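Local coordinates for protein beta-galacturonidase (Eisenbergiella tayi, PDB 6NCW) that hydrolyses beta-linked galacturonides as a member of glycoside hydrolase family 2 and binds galacturonate in a TIM-barrel active site, at residues L299-G304 and D324-L329; L288-M293 and L320-E325; S505-W510 and D550-L555; E392-I397 and R404-A409; I429-K432 and P438-D441. All coordinates share one frame; numbering follows the deposited sequence.

Interaction 1. Residues L299-G304 and D324-L329; sequences LIKDLG and DEQGIL
Lys301 reaches out from helix 290-302 and meets Gln326 near the end of helix 317-326 and Ile328 just after it. Its CB points toward the second helix. CG continues beside the backbone N, and CD is the first atom to find a partner. Lys301 CD passes Ile328 CD1 at 4.2 Å, a loose apolar touch made by the end of the isoleucine chain. Lys301 CD also lies 3.7 Å from Gln326 OE1. The chain then bends at its third torsion (chi3 49°), which turns the amine toward the amide oxygen. Lys301 CE follows at 3.8 Å from Gln326 OE1. Lys301 NZ ends the run with a hydrogen bond of 2.8 Å to Gln326 OE1. The amine is tilted 23° from the carbonyl plane, with a C=O...N angle of 136° at the oxygen.

The side chains of Lys301 and Gln326 cross at about a right angle. Gln326 OE1 also accepts a hydrogen bond from Gln294 NE2, and Gln326 NE2 donates to Leu322 O one turn back in its own helix. Both ends of the amide are therefore held, which fixes its flip. Leu297 of helix 290-302 packs on Gln326 and Ile328 as well. Gln36 of the second subunit packs on Gln326, which places the contact near a subunit interface.

Both helices end in a Schellman motif, with Gly304 and Gly327 at positive phi. The arrangement is that of two neighbouring outer helices of a TIM barrel, bridged by side chains close to their C-terminal ends.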
# COMPACT_ATOMS: atom_id res chain seq x y z
N LEU A 299 -9.18 0.44 21.60
CA LEU A 299 -9.67 1.06 20.38
C LEU A 299 -11.18 1.15 20.40
O LEU A 299 -11.76 2.20 20.10
CB LEU A 299 -9.19 0.28 19.15
CG LEU A 299 -7.68 0.26 18.93
CD1 LEU A 299 -7.28 -0.66 17.74
CD2 LEU A 299 -7.17 1.68 18.71
N ILE A 300 -11.84 0.07 20.82
CA ILE A 300 -13.30 0.03 20.86
C ILE A 300 -13.84 1.08 21.83
O ILE A 300 -14.82 1.78 21.53
CB ILE A 300 -13.75 -1.41 21.19
CG1 ILE A 300 -13.42 -2.33 20.00
CG2 ILE A 300 -15.21 -1.45 21.56
CD1 ILE A 300 -13.63 -3.83 20.27
N LYS A 301 -13.18 1.26 22.98
CA LYS A 301 -13.57 2.34 23.89
C LYS A 301 -13.29 3.72 23.28
O LYS A 301 -14.09 4.64 23.45
CB LYS A 301 -12.85 2.20 25.24
CG LYS A 301 -13.45 1.12 26.13
CD LYS A 301 -12.48 0.59 27.20
CE LYS A 301 -11.77 1.69 27.98
NZ LYS A 301 -10.94 1.17 29.14
N ASP A 302 -12.17 3.88 22.57
CA ASP A 302 -11.87 5.15 21.91
C ASP A 302 -12.95 5.51 20.89
O ASP A 302 -13.25 6.69 20.69
CB ASP A 302 -10.49 5.08 21.23
CG ASP A 302 -10.05 6.42 20.62
OD1 ASP A 302 -9.84 6.49 19.38
OD2 ASP A 302 -9.94 7.42 21.36
N LEU A 303 -13.53 4.51 20.24
CA LEU A 303 -14.58 4.75 19.26
C LEU A 303 -15.91 5.18 19.89
O LEU A 303 -16.81 5.60 19.16
CB LEU A 303 -14.78 3.49 18.42
CG LEU A 303 -13.72 3.31 17.32
CD1 LEU A 303 -13.52 1.86 16.94
CD2 LEU A 303 -14.10 4.14 16.09
N GLY A 304 -16.04 5.11 21.22
CA GLY A 304 -17.27 5.46 21.89
C GLY A 304 -18.22 4.31 22.15
O GLY A 304 -19.32 4.55 22.67
N ASP A 324 -16.05 -7.39 31.83
CA ASP A 324 -16.56 -7.22 33.20
C ASP A 324 -15.89 -6.06 33.91
O ASP A 324 -16.56 -5.18 34.46
CB ASP A 324 -16.35 -8.50 34.01
CG ASP A 324 -17.16 -9.66 33.51
OD1 ASP A 324 -18.16 -9.44 32.79
OD2 ASP A 324 -16.78 -10.82 33.83
N GLU A 325 -14.55 -6.05 33.92
CA GLU A 325 -13.78 -5.01 34.62
C GLU A 325 -13.95 -3.63 34.02
O GLU A 325 -13.74 -2.64 34.73
CB GLU A 325 -12.29 -5.37 34.64
CG GLU A 325 -11.99 -6.57 35.50
CD GLU A 325 -10.55 -7.03 35.43
OE1 GLU A 325 -10.31 -8.24 35.60
OE2 GLU A 325 -9.65 -6.18 35.23
N GLN A 326 -14.29 -3.51 32.73
CA GLN A 326 -14.37 -2.20 32.10
C GLN A 326 -15.80 -1.76 31.80
O GLN A 326 -16.00 -0.67 31.26
CB GLN A 326 -13.50 -2.19 30.83
CG GLN A 326 -12.00 -2.26 31.17
CD GLN A 326 -11.06 -2.46 29.96
OE1 GLN A 326 -10.45 -1.52 29.49
NE2 GLN A 326 -10.92 -3.70 29.50
N GLY A 327 -16.80 -2.54 32.19
CA GLY A 327 -18.17 -2.11 32.02
C GLY A 327 -18.67 -2.19 30.60
O GLY A 327 -19.54 -1.41 30.20
N ILE A 328 -18.14 -3.12 29.81
CA ILE A 328 -18.53 -3.28 28.41
C ILE A 328 -19.60 -4.37 28.34
O ILE A 328 -19.39 -5.47 28.85
CB ILE A 328 -17.30 -3.63 27.55
CG1 ILE A 328 -16.31 -2.46 27.56
CG2 ILE A 328 -17.71 -3.97 26.12
CD1 ILE A 328 -14.94 -2.77 26.98
N LEU A 329 -20.74 -4.05 27.73
CA LEU A 329 -21.83 -5.02 27.62
C LEU A 329 -21.56 -6.02 26.49
O LEU A 329 -21.05 -5.66 25.43
CB LEU A 329 -23.15 -4.29 27.37
CG LEU A 329 -23.53 -3.32 28.51
CD1 LEU A 329 -24.58 -2.32 28.04
CD2 LEU A 329 -24.02 -4.11 29.72

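Interaction 2. Residues L288-M293 and L320-E325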
# COMPACT_ATOMS: atom_id res chain seq x y z
N LEU A 288 -5.60 -14.90 20.65
CA LEU A 288 -5.07 -13.58 20.97
C LEU A 288 -4.63 -13.52 22.43
O LEU A 288 -5.39 -13.92 23.31
CB LEU A 288 -6.10 -12.49 20.71
CG LEU A 288 -6.23 -11.98 19.29
CD1 LEU A 288 -6.83 -13.03 18.38
CD2 LEU A 288 -7.10 -10.75 19.35
N PRO A 289 -3.43 -13.02 22.71
CA PRO A 289 -3.01 -12.85 24.10
C PRO A 289 -3.69 -11.65 24.74
O PRO A 289 -4.29 -10.80 24.08
CB PRO A 289 -1.51 -12.62 23.98
CG PRO A 289 -1.38 -11.92 22.67
CD PRO A 289 -2.38 -12.60 21.77
N PHE A 290 -3.60 -11.63 26.06
CA PHE A 290 -4.14 -10.54 26.87
C PHE A 290 -3.84 -9.17 26.27
O PHE A 290 -4.73 -8.32 26.15
CB PHE A 290 -3.54 -10.67 28.28
CG PHE A 290 -3.71 -9.45 29.13
CD1 PHE A 290 -4.90 -9.22 29.82
CD2 PHE A 290 -2.64 -8.56 29.31
CE1 PHE A 290 -5.05 -8.10 30.64
CE2 PHE A 290 -2.78 -7.45 30.12
CZ PHE A 290 -3.99 -7.22 30.79
N SER A 291 -2.58 -8.93 25.89
CA SER A 291 -2.18 -7.62 25.39
C SER A 291 -2.95 -7.25 24.13
O SER A 291 -3.30 -6.07 23.94
CB SER A 291 -0.68 -7.61 25.13
OG SER A 291 0.03 -7.74 26.35
N ALA A 292 -3.19 -8.22 23.25
CA ALA A 292 -3.91 -7.96 22.01
C ALA A 292 -5.39 -7.72 22.28
O ALA A 292 -6.02 -6.86 21.63
CB ALA A 292 -3.72 -9.13 21.04
N MET A 293 -5.96 -8.46 23.24
CA MET A 293 -7.33 -8.23 23.67
C MET A 293 -7.53 -6.82 24.17
O MET A 293 -8.46 -6.13 23.77
CB MET A 293 -7.71 -9.21 24.79
CG MET A 293 -7.82 -10.62 24.33
SD MET A 293 -8.24 -11.71 25.71
CE MET A 293 -8.35 -13.24 24.79
N LEU A 320 -13.90 -11.87 28.30
CA LEU A 320 -15.10 -11.54 29.08
C LEU A 320 -14.73 -10.92 30.42
O LEU A 320 -15.37 -9.96 30.85
CB LEU A 320 -15.95 -12.80 29.27
CG LEU A 320 -16.46 -13.47 27.99
CD1 LEU A 320 -17.13 -14.80 28.27
CD2 LEU A 320 -17.43 -12.55 27.25
N ASP A 321 -13.70 -11.45 31.09
CA ASP A 321 -13.19 -10.82 32.31
C ASP A 321 -12.86 -9.35 32.07
O ASP A 321 -13.20 -8.48 32.88
CB ASP A 321 -11.92 -11.51 32.84
CG ASP A 321 -12.19 -12.87 33.51
OD1 ASP A 321 -11.19 -13.62 33.69
OD2 ASP A 321 -13.36 -13.19 33.85
N LEU A 322 -12.16 -9.06 30.98
CA LEU A 322 -11.78 -7.67 30.71
C LEU A 322 -12.99 -6.80 30.40
O LEU A 322 -12.97 -5.59 30.68
CB LEU A 322 -10.76 -7.61 29.58
CG LEU A 322 -9.37 -8.16 29.92
CD1 LEU A 322 -8.60 -8.54 28.63
CD2 LEU A 322 -8.57 -7.15 30.74
N CYS A 323 -14.05 -7.38 29.83
CA CYS A 323 -15.28 -6.62 29.62
C CYS A 323 -15.99 -6.36 30.96
O CYS A 323 -16.49 -5.25 31.19
CB CYS A 323 -16.21 -7.35 28.65
SG CYS A 323 -15.61 -7.49 26.91
N ASP A 324 -16.05 -7.39 31.83
CA ASP A 324 -16.56 -7.22 33.20
C ASP A 324 -15.89 -6.06 33.91
O ASP A 324 -16.56 -5.18 34.46
CB ASP A 324 -16.35 -8.50 34.01
CG ASP A 324 -17.16 -9.66 33.51
OD1 ASP A 324 -18.16 -9.44 32.79
OD2 ASP A 324 -16.78 -10.82 33.83
N GLU A 325 -14.55 -6.05 33.92
CA GLU A 325 -13.78 -5.01 34.62
C GLU A 325 -13.95 -3.63 34.02
O GLU A 325 -13.74 -2.64 34.73
CB GLU A 325 -12.29 -5.37 34.64
CG GLU A 325 -11.99 -6.57 35.50
CD GLU A 325 -10.55 -7.03 35.43
OE1 GLU A 325 -10.31 -8.24 35.60
OE2 GLU A 325 -9.65 -6.18 35.23
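Leu322 of helix 317-326 packs against Phe290 and Met293 at the start of helix 290-302. These are consecutive helices of the TIM barrel, and the contact joins the first turn of one to the middle of the other.

The contact between the two segments is apolar. Leu322 points toward the opposite helix and divides its two methyls. Leu322 CD2 approaches Phe290 CE1 at 3.6 Å, meeting the ring obliquely. Leu322 CD1 lies 3.9 Å from Phe290 CD1 and also touches Met293. The phenylalanine and leucine side chains cross at about a right angle. Phe290 has its CG anti to the backbone N (chi1 165°), which brings the end of the ring nearer to Leu322 than its CB direction alone would.

Backbone hydrogen bonds hold each helix. Pro289 occupies the N-cap position, and its O accepts a hydrogen bond from the backbone N of Met293. Asp324 N and Glu325 N bond back to Leu320 O and Asp321 O.

Further packing extends the cluster. Leu318 touches Phe290 and Met293, while Leu297 touches Leu322. Ala19 and Leu20 of the second subunit pack on Phe290 and Leu322 respectively. Met293 contributes its CB to the contact, 4.0 Å from Leu322 CD1.

Interaction 3. Residues S505-W510 and D550-L555; sequences SGVYIW and DSYRSL
Barrel strand 504-509 meets helix 544-553 of the TIM barrel through Val507, Ile509 and Tyr552. The valine and isoleucine both point toward the helix, as expected for alternate residues of a strand. Tyr552 comes from the opposite direction to Ile509, crosses Val507 at a slant and brings its phenol end to both.

Ile509 makes the closer approach. Ile509 CD1 is 3.2 Å from Tyr552 OH and 3.5 Å from Tyr552 CZ. Ile509 CG1 also lies 3.3 Å from Tyr552 OH, so two atoms of the isoleucine lie against the hydroxyl end. Val507 CG1 is 3.6 Å from Tyr552 OH. This methyl sits between the backbone N and the carbonyl carbon (chi1 56°). Both aliphatic groups meet the ring obliquely.

The hydroxyl finds its polar partner on the adjacent strand 268-276, where Tyr552 OH bonds to Gly274 O. At the end of the helix, Ser551 O accepts hydrogen bonds from both Ser554 OG (2.7 Å) and Ser554 N.

Lys532 and Glu465, which bind galacturonate, lie about 7 Å from Ile509 and Val507 respectively, measured between side chains. This is consistent with a second layer behind the galacturonate site. Aliphatic groups of Val507 and Ile509 lie against a buried hydroxyl, whose polar need is met by Gly274 O.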
# COMPACT_ATOMS: atom_id res chain seq x y z
N SER A 505 -33.28 -0.15 19.97
CA SER A 505 -32.43 0.06 21.14
C SER A 505 -30.97 0.32 20.79
O SER A 505 -30.21 0.72 21.68
CB SER A 505 -32.51 -1.13 22.09
OG SER A 505 -33.77 -1.15 22.72
N GLY A 506 -30.56 0.13 19.53
CA GLY A 506 -29.19 0.41 19.14
C GLY A 506 -28.71 -0.54 18.06
O GLY A 506 -29.51 -1.16 17.36
N VAL A 507 -27.38 -0.65 17.96
CA VAL A 507 -26.73 -1.21 16.77
C VAL A 507 -25.39 -1.84 17.16
O VAL A 507 -24.69 -1.35 18.05
CB VAL A 507 -26.51 -0.10 15.70
CG1 VAL A 507 -25.70 1.06 16.28
CG2 VAL A 507 -25.76 -0.66 14.48
N TYR A 508 -25.03 -2.94 16.47
CA TYR A 508 -23.66 -3.43 16.41
C TYR A 508 -23.15 -3.25 14.99
O TYR A 508 -23.69 -3.84 14.05
CB TYR A 508 -23.51 -4.89 16.82
CG TYR A 508 -23.80 -5.16 18.27
CD1 TYR A 508 -25.06 -5.62 18.67
CD2 TYR A 508 -22.83 -4.94 19.25
CE1 TYR A 508 -25.34 -5.86 20.00
CE2 TYR A 508 -23.11 -5.18 20.58
CZ TYR A 508 -24.37 -5.63 20.96
OH TYR A 508 -24.66 -5.86 22.29
N ILE A 509 -22.11 -2.43 14.85
CA ILE A 509 -21.44 -2.30 13.57
C ILE A 509 -20.79 -3.62 13.17
O ILE A 509 -20.10 -4.27 13.98
CB ILE A 509 -20.41 -1.16 13.64
CG1 ILE A 509 -21.15 0.19 13.72
CG2 ILE A 509 -19.53 -1.17 12.39
CD1 ILE A 509 -20.31 1.33 14.21
N TRP A 510 -21.00 -4.02 11.92
CA TRP A 510 -20.21 -5.08 11.32
C TRP A 510 -19.11 -4.39 10.52
O TRP A 510 -19.40 -3.78 9.49
CB TRP A 510 -21.05 -5.98 10.41
CG TRP A 510 -20.17 -7.04 9.83
CD1 TRP A 510 -19.36 -6.94 8.73
CD2 TRP A 510 -19.90 -8.34 10.41
NE1 TRP A 510 -18.63 -8.10 8.56
CE2 TRP A 510 -18.94 -8.97 9.58
CE3 TRP A 510 -20.38 -9.03 11.53
CZ2 TRP A 510 -18.47 -10.27 9.83
CZ3 TRP A 510 -19.91 -10.32 11.78
CH2 TRP A 510 -18.96 -10.92 10.93
N ASP A 550 -17.24 9.96 15.95
CA ASP A 550 -18.11 11.12 16.08
C ASP A 550 -19.53 10.71 16.47
O ASP A 550 -20.15 11.35 17.32
CB ASP A 550 -18.16 11.91 14.77
CG ASP A 550 -16.88 12.66 14.50
OD1 ASP A 550 -16.04 12.80 15.41
OD2 ASP A 550 -16.71 13.10 13.33
N SER A 551 -20.05 9.65 15.85
CA SER A 551 -21.41 9.22 16.14
C SER A 551 -21.53 8.66 17.56
O SER A 551 -22.39 9.10 18.33
CB SER A 551 -21.87 8.18 15.13
OG SER A 551 -23.12 7.63 15.52
N TYR A 552 -20.67 7.70 17.91
CA TYR A 552 -20.83 7.01 19.20
C TYR A 552 -20.48 7.92 20.38
O TYR A 552 -21.05 7.78 21.46
CB TYR A 552 -19.97 5.75 19.24
CG TYR A 552 -20.55 4.52 18.57
CD1 TYR A 552 -21.70 4.57 17.79
CD2 TYR A 552 -19.93 3.28 18.74
CE1 TYR A 552 -22.22 3.42 17.19
CE2 TYR A 552 -20.44 2.14 18.14
CZ TYR A 552 -21.59 2.21 17.38
OH TYR A 552 -22.09 1.05 16.80
N ARG A 553 -19.52 8.83 20.20
CA ARG A 553 -19.17 9.75 21.28
C ARG A 553 -20.23 10.83 21.51
O ARG A 553 -20.19 11.51 22.53
CB ARG A 553 -17.83 10.41 20.97
CG ARG A 553 -16.65 9.48 21.06
CD ARG A 553 -15.82 9.94 22.21
NE ARG A 553 -14.39 9.77 21.99
CZ ARG A 553 -13.65 8.95 22.71
NH1 ARG A 553 -14.23 8.22 23.67
NH2 ARG A 553 -12.34 8.84 22.47
N SER A 554 -21.18 11.00 20.59
CA SER A 554 -22.23 11.98 20.76
C SER A 554 -23.46 11.41 21.47
O SER A 554 -24.50 12.07 21.53
CB SER A 554 -22.64 12.54 19.40
OG SER A 554 -23.35 11.57 18.66
N LEU A 555 -23.36 10.19 21.99
CA LEU A 555 -24.53 9.54 22.56
C LEU A 555 -24.11 8.87 23.84
O LEU A 555 -22.97 8.41 23.97
CB LEU A 555 -25.15 8.53 21.59
CG LEU A 555 -25.91 9.10 20.39
CD1 LEU A 555 -26.14 8.00 19.39
CD2 LEU A 555 -27.24 9.70 20.81

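Interaction 4. Residues E392-I397 and R404-A409; sequences EQYELI and RPRSSA
Tyr394 has its CG beside the backbone N (chi1 -85°), which swings the ring from helix 384-400 across to segment 404-409. Arg406 bends at its third torsion (chi3 -73°), and the bend brings NH1 to Tyr394 O.

Arg406 NH1 donates a hydrogen bond of 2.7 Å to Tyr394 O. The oxygen lies in the guanidinium plane, but the donor stands above the carbonyl plane, 65° out of it. The N-H...O angle is bent. A water at 2.9 Å from Arg406 NH1 also lies in the guanidinium plane. In one of its two conformers, Glu395 may share this water.

The aliphatic part of the arginine is packed from the helix. Arg406 CB lies 3.9 Å from Tyr394 CD2, and Arg406 CD is 3.7 Å from Ile397 CG2. Farther along the strand, Tyr394 OH sits 3.2 Å from Ser408 CB, and Ser407 O comes to the edge of the tyrosine ring.

This contact packs helix 384-400 on strand 406-410 within the beta-alpha-beta unit that begins with strand 370-374. Ser408 OG bonds to Ile375 O, and its side chain is about 6 Å from that of Asn377, a galacturonate-binding residue. Arg406 NH2 forms a salt bridge with Glu423. The guanidinium thus joins a helix carbonyl, a water and a carboxylate, which would hold its orientation and probably offset its charge.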
# COMPACT_ATOMS: atom_id res chain seq x y z
N GLU A 392 -35.96 -25.45 20.07
CA GLU A 392 -35.22 -26.33 20.97
C GLU A 392 -34.10 -25.59 21.69
O GLU A 392 -33.88 -25.81 22.89
CB GLU A 392 -34.62 -27.50 20.19
CG GLU A 392 -35.61 -28.44 19.56
CD GLU A 392 -34.91 -29.48 18.70
OE1 GLU A 392 -35.55 -30.49 18.31
OE2 GLU A 392 -33.71 -29.29 18.42
N GLN A 393 -33.38 -24.73 20.97
CA GLN A 393 -32.21 -24.09 21.56
C GLN A 393 -32.60 -22.94 22.48
O GLN A 393 -31.97 -22.73 23.52
CB GLN A 393 -31.26 -23.63 20.45
CG GLN A 393 -30.77 -24.80 19.62
CD GLN A 393 -29.76 -24.44 18.55
OE1 GLN A 393 -29.02 -23.45 18.67
NE2 GLN A 393 -29.72 -25.24 17.50
N TYR A 394 -33.65 -22.19 22.11
CA TYR A 394 -34.16 -21.16 23.00
C TYR A 394 -34.63 -21.76 24.32
O TYR A 394 -34.39 -21.17 25.39
CB TYR A 394 -35.32 -20.43 22.32
CG TYR A 394 -34.93 -19.30 21.39
CD1 TYR A 394 -35.56 -19.16 20.16
CD2 TYR A 394 -34.00 -18.33 21.76
CE1 TYR A 394 -35.26 -18.12 19.32
CE2 TYR A 394 -33.68 -17.28 20.91
CZ TYR A 394 -34.33 -17.18 19.68
OH TYR A 394 -34.06 -16.15 18.81
N GLU A 395 -35.31 -22.91 24.27
CA GLU A 395 -35.77 -23.55 25.51
C GLU A 395 -34.61 -24.16 26.29
O GLU A 395 -34.65 -24.19 27.52
CB GLU A 395 -36.84 -24.60 25.23
CG GLU A 395 -37.40 -25.32 26.49
CD GLU A 395 -37.90 -24.36 27.59
OE1 GLU A 395 -37.29 -24.32 28.68
OE2 GLU A 395 -38.91 -23.65 27.36
N LEU A 396 -33.57 -24.64 25.60
CA LEU A 396 -32.37 -25.08 26.30
C LEU A 396 -31.74 -23.92 27.07
O LEU A 396 -31.35 -24.08 28.24
CB LEU A 396 -31.38 -25.68 25.31
CG LEU A 396 -30.04 -26.21 25.85
CD1 LEU A 396 -30.23 -27.33 26.90
CD2 LEU A 396 -29.19 -26.70 24.69
N ILE A 397 -31.66 -22.73 26.46
CA ILE A 397 -31.09 -21.58 27.15
C ILE A 397 -31.89 -21.26 28.41
O ILE A 397 -31.33 -21.06 29.49
CB ILE A 397 -31.04 -20.35 26.22
CG1 ILE A 397 -30.03 -20.56 25.09
CG2 ILE A 397 -30.71 -19.10 27.01
CD1 ILE A 397 -30.09 -19.45 24.10
N ARG A 404 -31.64 -13.99 31.88
CA ARG A 404 -31.17 -13.13 30.80
C ARG A 404 -32.09 -13.22 29.58
O ARG A 404 -32.61 -14.29 29.25
CB ARG A 404 -29.76 -13.49 30.38
CG ARG A 404 -28.64 -13.04 31.30
CD ARG A 404 -27.34 -13.59 30.75
NE ARG A 404 -26.14 -13.12 31.42
CZ ARG A 404 -25.48 -13.82 32.35
NH1 ARG A 404 -25.94 -15.01 32.73
NH2 ARG A 404 -24.36 -13.33 32.88
N PRO A 405 -32.26 -12.12 28.86
CA PRO A 405 -33.00 -12.17 27.59
C PRO A 405 -32.24 -12.97 26.53
O PRO A 405 -31.03 -13.20 26.63
CB PRO A 405 -33.12 -10.70 27.19
CG PRO A 405 -31.99 -10.03 27.85
CD PRO A 405 -31.79 -10.76 29.17
N ARG A 406 -32.98 -13.40 25.52
CA ARG A 406 -32.43 -14.17 24.41
C ARG A 406 -32.81 -13.52 23.09
O ARG A 406 -33.80 -12.78 23.00
CB ARG A 406 -32.94 -15.61 24.40
CG ARG A 406 -32.85 -16.31 25.75
CD ARG A 406 -33.84 -17.49 25.83
NE ARG A 406 -35.21 -17.02 25.95
CZ ARG A 406 -36.28 -17.81 25.97
NH1 ARG A 406 -36.14 -19.12 25.89
NH2 ARG A 406 -37.48 -17.28 26.09
N SER A 407 -32.03 -13.82 22.05
CA SER A 407 -32.27 -13.28 20.71
C SER A 407 -31.52 -14.12 19.68
O SER A 407 -30.86 -15.11 20.01
CB SER A 407 -31.85 -11.81 20.63
OG SER A 407 -32.41 -11.17 19.50
N SER A 408 -31.62 -13.71 18.43
CA SER A 408 -30.92 -14.31 17.30
C SER A 408 -30.80 -13.24 16.23
O SER A 408 -31.80 -12.59 15.91
CB SER A 408 -31.67 -15.52 16.74
OG SER A 408 -31.04 -16.04 15.58
N ALA A 409 -29.60 -13.05 15.67
CA ALA A 409 -29.40 -12.12 14.56
C ALA A 409 -29.98 -12.72 13.29
O ALA A 409 -29.44 -13.69 12.75
CB ALA A 409 -27.92 -11.79 14.40
O HOH W 1 -38.44 -20.93 25.87

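Interaction 5. Residues I429-K432 and P438-D441; sequences IYPK and PVED
The backbone of the loop after strand 425-428 turns at Lys432, which has positive phi (77°), and runs close to the start of helix 439-453, where the CA atoms of Pro431 and Val439 are 5.4 Å apart.

Val439 is the main apolar partner of this loop. Its CG1 is anti to the backbone N (chi1 -176°) and meets Pro431, while CG2 lies against both Lys432 and Pro431. Val439 CG1 lies 3.6 Å from Pro431 CG. Val439 CG2 lies 3.8 Å from Lys432 CG and 3.9 Å from Pro431 CG. The proline ring and the valine cross at about a right angle. Pro431 CB adds a contact with Val439 CA at 4.0 Å, so the ring lies against both backbone and side chain.

Lys432 bends at its second and fourth torsions. The first bend carries the chain alongside the start of the helix, and Lys432 CE passes Pro438 CA at 4.0 Å. Pro438 is the N-cap residue of the helix. The amine goes on to a salt bridge with Glu493, whose other carboxylate oxygen accepts a hydrogen bond from the backbone N of Val439. One glutamate thus holds both the lysine and the first turn of the helix.

The side chain of Pro431 is about 7 Å from that of Tyr434, which binds galacturonate. Next to it in the loop, Tyr430 bonds through OH to Glu465, another binding residue, and meets Tyr434 edge-to-face. Helix 484-500 covers the contact through Glu493, Gln494 and Ala497. Ile466 touches Val439, placing this loop-helix junction between barrel strand 461-466 and outer helix 484-500.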
# COMPACT_ATOMS: atom_id res chain seq x y z
N ILE A 429 -28.67 -6.06 8.61
CA ILE A 429 -29.07 -5.38 7.38
C ILE A 429 -27.87 -4.65 6.80
O ILE A 429 -27.05 -4.09 7.54
CB ILE A 429 -30.24 -4.38 7.59
CG1 ILE A 429 -29.82 -3.22 8.48
CG2 ILE A 429 -31.49 -5.10 8.13
CD1 ILE A 429 -30.89 -2.11 8.60
N TYR A 430 -27.78 -4.63 5.46
CA TYR A 430 -26.70 -3.91 4.79
C TYR A 430 -27.17 -2.96 3.67
O TYR A 430 -26.64 -2.99 2.56
CB TYR A 430 -25.71 -4.92 4.23
CG TYR A 430 -24.96 -5.69 5.30
CD1 TYR A 430 -25.47 -6.86 5.83
CD2 TYR A 430 -23.73 -5.23 5.77
CE1 TYR A 430 -24.76 -7.57 6.79
CE2 TYR A 430 -23.02 -5.92 6.72
CZ TYR A 430 -23.54 -7.09 7.23
OH TYR A 430 -22.82 -7.79 8.18
N PRO A 431 -28.13 -2.07 3.95
CA PRO A 431 -28.47 -1.05 2.94
C PRO A 431 -27.29 -0.12 2.74
O PRO A 431 -26.57 0.21 3.70
CB PRO A 431 -29.66 -0.31 3.56
CG PRO A 431 -29.42 -0.49 5.08
CD PRO A 431 -28.93 -1.90 5.18
N LYS A 432 -27.08 0.27 1.49
CA LYS A 432 -25.99 1.09 0.97
C LYS A 432 -24.70 0.27 0.83
O LYS A 432 -23.66 0.82 0.41
CB LYS A 432 -25.73 2.35 1.81
CG LYS A 432 -26.85 3.38 1.60
CD LYS A 432 -27.19 3.47 0.11
CE LYS A 432 -28.10 4.65 -0.23
NZ LYS A 432 -27.40 5.95 -0.01
N PRO A 438 -31.99 3.86 0.33
CA PRO A 438 -31.70 4.67 1.52
C PRO A 438 -31.91 3.87 2.80
O PRO A 438 -32.89 3.14 2.95
CB PRO A 438 -32.71 5.82 1.40
CG PRO A 438 -32.93 5.94 -0.10
CD PRO A 438 -32.91 4.53 -0.61
N VAL A 439 -30.97 4.02 3.73
CA VAL A 439 -31.01 3.21 4.95
C VAL A 439 -32.32 3.43 5.71
O VAL A 439 -32.92 2.49 6.24
CB VAL A 439 -29.79 3.49 5.84
CG1 VAL A 439 -29.83 2.55 7.05
CG2 VAL A 439 -28.51 3.30 5.07
N GLU A 440 -32.77 4.68 5.79
CA GLU A 440 -33.99 4.99 6.53
C GLU A 440 -35.19 4.23 5.96
O GLU A 440 -36.04 3.76 6.72
CB GLU A 440 -34.25 6.49 6.48
CG GLU A 440 -35.15 6.96 7.58
CD GLU A 440 -34.88 8.41 7.93
OE1 GLU A 440 -34.93 9.25 7.00
OE2 GLU A 440 -34.59 8.68 9.13
N ASP A 441 -35.28 4.12 4.64
CA ASP A 441 -36.43 3.45 4.01
C ASP A 441 -36.39 1.96 4.25
O ASP A 441 -37.41 1.34 4.57
CB ASP A 441 -36.46 3.73 2.51
CG ASP A 441 -36.54 5.22 2.18
OD1 ASP A 441 -36.74 6.01 3.12
OD2 ASP A 441 -36.41 5.58 0.99

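Overall arrangement
All five contacts lie in the TIM-barrel domain. Interactions 1 and 2 use the same two helices, 290-302 and 317-326. Their centres are 11 Å apart, and both touch the second subunit. Interaction 1 meets interaction 3 through a salt bridge, Asp302 OD2 to Arg553 NH2, at 3.0 Å. Interaction 3 in turn touches interaction 5, where Trp510 CG lies 3.2 Å from Tyr430 OH. Interaction 4 touches none of the others; its centre is about 25 Å from that of interaction 3, although both reach the same barrel sheet. Interactions 3, 4 and 5 lie near galacturonate-binding residues, whereas 1 and 2 lie away from them. The side chain of Pro431 in interaction 5 is about 9 Å from bound glycerol.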